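Local coordinates for disulphide isomerase (Xylella fastidiosa, PDB 3FK8), which probably acts as a thioredoxin-like disulphide isomerase that rearranges disulphide bonds in proteins, at residues 28-40 with 60-74. Sequence-based numbering, arbitrary orientation. Where two conformers were deposited one is given.
Sequences THKPTLLVFGANW and IAKHFEVVKIDVGNF
The ring of Phe-36 takes the methyl end of Ile-69 over one face, CD1 lying 3.9 Å from the Phe-36 ring centroid in a CH-pi contact, while Val-71 CG1 meets the ring edge in plane. Phe-36 CG and Ile-69 CG1 are each anti to their own carbonyl carbon (chi1 -68° and -61°), and the matching torsions turn these paired neighbours the same way. The indole of Trp-40 is used differently: Asn-73 ND2 sits over one face near the rim, and at the edge NE1 donates to Gly-72 O at 2.8 Å, in the ring plane but from well above the carbonyl plane of Gly-72. Further along that edge Trp-40 CZ2 reaches Phe-74 CE2 at 3.8 Å.

Strands 32-37 and 65-70 pair in parallel, a central and an outermost strand of the thioredoxin-fold sheet; helices 42-51 and 54-63 make up most of the beta-alpha-beta crossover joining them. Leu-34 and Val-67 share the face of Phe-36 and Ile-69, covered by helix 14-28. On the other face Leu-33 CB packs 4.0 Å from Phe-64 CD1, under helix 121-132. At the end of strand 65-70, Asp-70 OD1 closes an Asx turn by accepting from Gly-72 N, and OD2 pairs with Arg-76. A water links OD1 to Asn-39 N, joining the strand end to the chain just before Cys-41 and Cys-44, a probable thioredoxin-type CxxC.

At the other end Lys-30, in one of its two conformers, bends at chi3 (81°) and brings NZ to Ala-61 O at 2.9 Å, near the end of helix 54-63, with a long salt bridge to Glu-65 OE2 at 3.9 Å from NZ.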
loop_
_atom_site.group_PDB
_atom_site.type_symbol
_atom_site.label_atom_id
_atom_site.label_comp_id
_atom_site.label_asym_id
_atom_site.label_seq_id
_atom_site.Cartn_x
_atom_site.Cartn_y
_atom_site.Cartn_z
ATOM N N THR A 28 4.520 12.093 13.381
ATOM C CA THR A 28 4.475 13.142 12.348
ATOM C C THR A 28 3.061 13.662 12.065
ATOM O O THR A 28 2.880 14.590 11.259
ATOM C CB THR A 28 5.117 12.649 11.024
ATOM O OG1 THR A 28 4.336 11.567 10.493
ATOM C CG2 THR A 28 6.557 12.198 11.240
ATOM N N HIS A 29 2.057 13.054 12.703
ATOM C CA HIS A 29 0.634 13.356 12.454
ATOM C C HIS A 29 0.277 13.148 10.976
ATOM O O HIS A 29 -0.306 14.009 10.320
ATOM C CB HIS A 29 0.244 14.773 12.904
ATOM C CG HIS A 29 -1.231 14.947 13.113
ATOM N ND1 HIS A 29 -1.985 14.090 13.889
ATOM C CD2 HIS A 29 -2.096 15.891 12.659
ATOM C CE1 HIS A 29 -3.248 14.486 13.892
ATOM N NE2 HIS A 29 -3.344 15.572 13.141
ATOM N N LYS A 30 0.703 12.004 10.456
ATOM C CA LYS A 30 0.379 11.608 9.094
ATOM C C LYS A 30 -0.301 10.255 9.082
ATOM O O LYS A 30 -0.050 9.414 9.946
ATOM C CB LYS A 30 1.630 11.497 8.233
ATOM C CG LYS A 30 2.277 12.833 7.898
ATOM C CD LYS A 30 3.696 12.603 7.509
ATOM C CE LYS A 30 3.820 12.160 6.090
ATOM N NZ LYS A 30 5.199 12.424 5.609
ATOM N N PRO A 31 -1.197 10.053 8.122
ATOM C CA PRO A 31 -1.729 8.695 7.911
ATOM C C PRO A 31 -0.648 7.743 7.378
ATOM O O PRO A 31 0.370 8.181 6.783
ATOM C CB PRO A 31 -2.809 8.928 6.853
ATOM C CG PRO A 31 -2.386 10.135 6.108
ATOM C CD PRO A 31 -1.669 11.006 7.097
ATOM N N THR A 32 -0.862 6.455 7.596
ATOM C CA THR A 32 0.004 5.412 7.066
ATOM C C THR A 32 -0.713 4.676 5.940
ATOM O O THR A 32 -1.898 4.360 6.044
ATOM C CB THR A 32 0.370 4.434 8.166
ATOM O OG1 THR A 32 1.069 5.142 9.185
ATOM C CG2 THR A 32 1.242 3.266 7.646
ATOM N N LEU A 33 0.006 4.443 4.852
ATOM C CA LEU A 33 -0.484 3.691 3.724
ATOM C C LEU A 33 0.119 2.291 3.750
ATOM O O LEU A 33 1.332 2.129 3.701
ATOM C CB LEU A 33 -0.011 4.423 2.496
ATOM C CG LEU A 33 -0.360 3.885 1.158
ATOM C CD1 LEU A 33 -1.883 3.936 0.987
ATOM C CD2 LEU A 33 0.328 4.667 0.033
ATOM N N LEU A 34 -0.746 1.308 3.903
ATOM C CA LEU A 34 -0.342 -0.094 3.812
ATOM C C LEU A 34 -0.674 -0.608 2.399
ATOM O O LEU A 34 -1.833 -0.515 1.973
ATOM C CB LEU A 34 -1.116 -0.913 4.810
ATOM C CG LEU A 34 -1.066 -0.525 6.277
ATOM C CD1 LEU A 34 -1.797 -1.507 7.177
ATOM C CD2 LEU A 34 0.372 -0.347 6.730
ATOM N N VAL A 35 0.339 -1.102 1.705
ATOM C CA VAL A 35 0.166 -1.577 0.332
ATOM C C VAL A 35 0.391 -3.062 0.319
ATOM O O VAL A 35 1.510 -3.538 0.580
ATOM C CB VAL A 35 1.130 -0.893 -0.673
ATOM C CG1 VAL A 35 0.782 -1.320 -2.073
ATOM C CG2 VAL A 35 1.085 0.639 -0.493
ATOM N N PHE A 36 -0.688 -3.816 0.091
ATOM C CA PHE A 36 -0.625 -5.295 0.067
ATOM C C PHE A 36 -0.465 -5.785 -1.366
ATOM O O PHE A 36 -1.245 -5.420 -2.246
ATOM C CB PHE A 36 -1.916 -5.862 0.630
ATOM C CG PHE A 36 -2.115 -5.620 2.099
ATOM C CD1 PHE A 36 -1.820 -6.642 3.026
ATOM C CD2 PHE A 36 -2.595 -4.402 2.583
ATOM C CE1 PHE A 36 -2.016 -6.414 4.398
ATOM C CE2 PHE A 36 -2.790 -4.207 3.966
ATOM C CZ PHE A 36 -2.514 -5.183 4.836
ATOM N N GLY A 37 0.508 -6.659 -1.611
ATOM C CA GLY A 37 0.737 -7.124 -2.966
ATOM C C GLY A 37 1.791 -8.205 -2.961
ATOM O O GLY A 37 2.138 -8.767 -1.904
ATOM N N ALA A 38 2.345 -8.503 -4.134
ATOM C CA ALA A 38 3.352 -9.539 -4.234
ATOM C C ALA A 38 4.136 -9.295 -5.506
ATOM O O ALA A 38 3.638 -8.705 -6.476
ATOM C CB ALA A 38 2.737 -10.925 -4.261
ATOM N N ASN A 39 5.345 -9.856 -5.577
ATOM C CA ASN A 39 6.218 -9.627 -6.722
ATOM C C ASN A 39 5.770 -10.302 -8.002
ATOM O O ASN A 39 6.121 -9.822 -9.078
ATOM C CB ASN A 39 7.650 -10.054 -6.362
ATOM C CG ASN A 39 8.270 -9.152 -5.324
ATOM O OD1 ASN A 39 8.077 -7.943 -5.335
ATOM N ND2 ASN A 39 8.987 -9.739 -4.386
ATOM N N TRP A 40 5.003 -11.380 -7.895
ATOM C CA TRP A 40 4.511 -12.078 -9.090
ATOM C C TRP A 40 3.425 -11.309 -9.795
ATOM O O TRP A 40 3.115 -11.634 -10.937
ATOM C CB TRP A 40 4.012 -13.498 -8.746
ATOM C CG TRP A 40 2.880 -13.507 -7.808
ATOM C CD1 TRP A 40 2.949 -13.701 -6.426
ATOM C CD2 TRP A 40 1.478 -13.316 -8.112
ATOM N NE1 TRP A 40 1.681 -13.628 -5.893
ATOM C CE2 TRP A 40 0.761 -13.372 -6.881
ATOM C CE3 TRP A 40 0.756 -13.088 -9.292
ATOM C CZ2 TRP A 40 -0.637 -13.238 -6.819
ATOM C CZ3 TRP A 40 -0.613 -12.963 -9.230
ATOM C CH2 TRP A 40 -1.306 -13.031 -8.000
ATOM N N ILE A 60 3.190 11.093 -2.317
ATOM C CA ILE A 60 3.114 10.043 -1.283
ATOM C C ILE A 60 4.013 10.420 -0.092
ATOM O O ILE A 60 3.609 10.314 1.097
ATOM C CB ILE A 60 3.543 8.669 -1.865
ATOM C CG1 ILE A 60 2.564 8.191 -2.980
ATOM C CG2 ILE A 60 3.611 7.602 -0.782
ATOM C CD1 ILE A 60 1.088 8.095 -2.570
ATOM N N ALA A 61 5.227 10.893 -0.387
ATOM C CA ALA A 61 6.168 11.212 0.693
ATOM C C ALA A 61 5.645 12.357 1.566
ATOM O O ALA A 61 5.823 12.357 2.805
ATOM C CB ALA A 61 7.578 11.498 0.148
ATOM N N LYS A 62 5.004 13.345 0.944
ATOM C CA LYS A 62 4.496 14.466 1.724
ATOM C C LYS A 62 3.357 14.070 2.684
ATOM O O LYS A 62 3.227 14.605 3.810
ATOM C CB LYS A 62 4.028 15.553 0.782
ATOM C CG LYS A 62 3.229 16.679 1.477
ATOM C CD LYS A 62 3.154 17.900 0.585
ATOM C CE LYS A 62 2.662 19.099 1.392
ATOM N NZ LYS A 62 1.312 18.831 1.963
ATOM N N HIS A 63 2.525 13.124 2.226
ATOM C CA HIS A 63 1.279 12.847 2.928
ATOM C C HIS A 63 1.201 11.590 3.741
ATOM O O HIS A 63 0.342 11.530 4.631
ATOM C CB HIS A 63 0.136 12.851 1.937
ATOM C CG HIS A 63 -0.149 14.202 1.420
ATOM N ND1 HIS A 63 0.303 14.618 0.195
ATOM C CD2 HIS A 63 -0.773 15.264 1.981
ATOM C CE1 HIS A 63 -0.049 15.879 0.007
ATOM N NE2 HIS A 63 -0.718 16.283 1.065
ATOM N N PHE A 64 2.060 10.604 3.503
ATOM C CA PHE A 64 1.916 9.283 4.129
ATOM C C PHE A 64 3.201 8.739 4.651
ATOM O O PHE A 64 4.292 9.050 4.138
ATOM C CB PHE A 64 1.445 8.251 3.077
ATOM C CG PHE A 64 0.113 8.564 2.458
ATOM C CD1 PHE A 64 -1.061 8.236 3.147
ATOM C CD2 PHE A 64 0.036 9.129 1.157
ATOM C CE1 PHE A 64 -2.286 8.529 2.583
ATOM C CE2 PHE A 64 -1.194 9.420 0.594
ATOM C CZ PHE A 64 -2.366 9.097 1.309
ATOM N N GLU A 65 3.089 7.910 5.674
ATOM C CA GLU A 65 4.124 6.904 5.956
ATOM C C GLU A 65 3.700 5.693 5.154
ATOM O O GLU A 65 2.497 5.539 4.886
ATOM C CB GLU A 65 4.154 6.588 7.449
ATOM C CG GLU A 65 4.580 7.794 8.329
ATOM C CD GLU A 65 5.977 8.294 8.043
ATOM O OE1 GLU A 65 6.889 7.478 7.762
ATOM O OE2 GLU A 65 6.172 9.538 8.067
ATOM N N VAL A 66 4.626 4.904 4.650
ATOM C CA VAL A 66 4.233 3.804 3.726
ATOM C C VAL A 66 4.916 2.498 4.118
ATOM O O VAL A 66 6.100 2.477 4.492
ATOM C CB VAL A 66 4.701 4.090 2.308
ATOM C CG1 VAL A 66 4.283 2.981 1.339
ATOM C CG2 VAL A 66 4.199 5.406 1.812
ATOM N N VAL A 67 4.157 1.406 4.046
ATOM C CA VAL A 67 4.670 0.039 4.268
ATOM C C VAL A 67 4.125 -0.851 3.182
ATOM O O VAL A 67 2.915 -0.851 2.960
ATOM C CB VAL A 67 4.223 -0.579 5.617
ATOM C CG1 VAL A 67 4.713 -2.037 5.772
ATOM C CG2 VAL A 67 4.707 0.255 6.773
ATOM N N LYS A 68 5.007 -1.626 2.540
ATOM C CA LYS A 68 4.601 -2.666 1.583
ATOM C C LYS A 68 4.556 -4.006 2.257
ATOM O O LYS A 68 5.543 -4.347 2.924
ATOM C CB LYS A 68 5.522 -2.709 0.373
ATOM C CG LYS A 68 5.184 -1.638 -0.675
ATOM C CD LYS A 68 6.069 -1.777 -1.921
ATOM C CE LYS A 68 7.364 -1.019 -1.731
ATOM N NZ LYS A 68 8.248 -1.003 -2.961
ATOM N N ILE A 69 3.437 -4.716 2.161
ATOM C CA ILE A 69 3.242 -6.002 2.818
ATOM C C ILE A 69 3.114 -7.094 1.744
ATOM O O ILE A 69 2.159 -7.090 0.940
ATOM C CB ILE A 69 1.970 -6.005 3.720
ATOM C CG1 ILE A 69 2.175 -4.933 4.790
ATOM C CG2 ILE A 69 1.760 -7.335 4.325
ATOM C CD1 ILE A 69 0.979 -4.275 5.246
ATOM N N ASP A 70 4.087 -8.000 1.714
ATOM C CA ASP A 70 4.054 -9.156 0.827
ATOM C C ASP A 70 2.982 -10.150 1.259
ATOM O O ASP A 70 2.979 -10.592 2.390
ATOM C CB ASP A 70 5.423 -9.843 0.899
ATOM C CG ASP A 70 5.481 -11.073 0.010
ATOM O OD1 ASP A 70 4.865 -11.081 -1.051
ATOM O OD2 ASP A 70 6.204 -12.014 0.392
ATOM N N VAL A 71 2.099 -10.522 0.330
ATOM C CA VAL A 71 1.124 -11.563 0.617
ATOM C C VAL A 71 1.451 -12.843 -0.111
ATOM O O VAL A 71 0.696 -13.812 0.005
ATOM C CB VAL A 71 -0.341 -11.144 0.399
ATOM C CG1 VAL A 71 -0.703 -9.974 1.350
ATOM C CG2 VAL A 71 -0.648 -10.814 -1.047
ATOM N N GLY A 72 2.592 -12.910 -0.788
ATOM C CA GLY A 72 2.993 -14.158 -1.457
ATOM C C GLY A 72 1.948 -14.594 -2.468
ATOM O O GLY A 72 1.262 -13.772 -3.082
ATOM N N ASN A 73 1.790 -15.913 -2.578
ATOM C CA ASN A 73 0.709 -16.478 -3.426
ATOM C C ASN A 73 -0.573 -16.555 -2.622
ATOM O O ASN A 73 -1.113 -17.627 -2.403
ATOM C CB ASN A 73 1.111 -17.853 -3.985
ATOM C CG ASN A 73 2.243 -17.744 -4.967
ATOM O OD1 ASN A 73 3.296 -18.360 -4.798
ATOM N ND2 ASN A 73 2.050 -16.926 -5.979
ATOM N N PHE A 74 -1.034 -15.400 -2.140
ATOM C CA PHE A 74 -2.122 -15.382 -1.176
ATOM C C PHE A 74 -1.861 -16.378 -0.037
ATOM O O PHE A 74 -2.775 -17.109 0.386
ATOM C CB PHE A 74 -3.502 -15.606 -1.829
ATOM C CG PHE A 74 -3.823 -14.568 -2.847
ATOM C CD1 PHE A 74 -4.313 -13.329 -2.419
ATOM C CD2 PHE A 74 -3.663 -14.807 -4.212
ATOM C CE1 PHE A 74 -4.612 -12.344 -3.342
ATOM C CE2 PHE A 74 -3.985 -13.792 -5.120
ATOM C CZ PHE A 74 -4.456 -12.575 -4.669
HETATM O O HOH W 1 6.123 -11.585 -3.445
#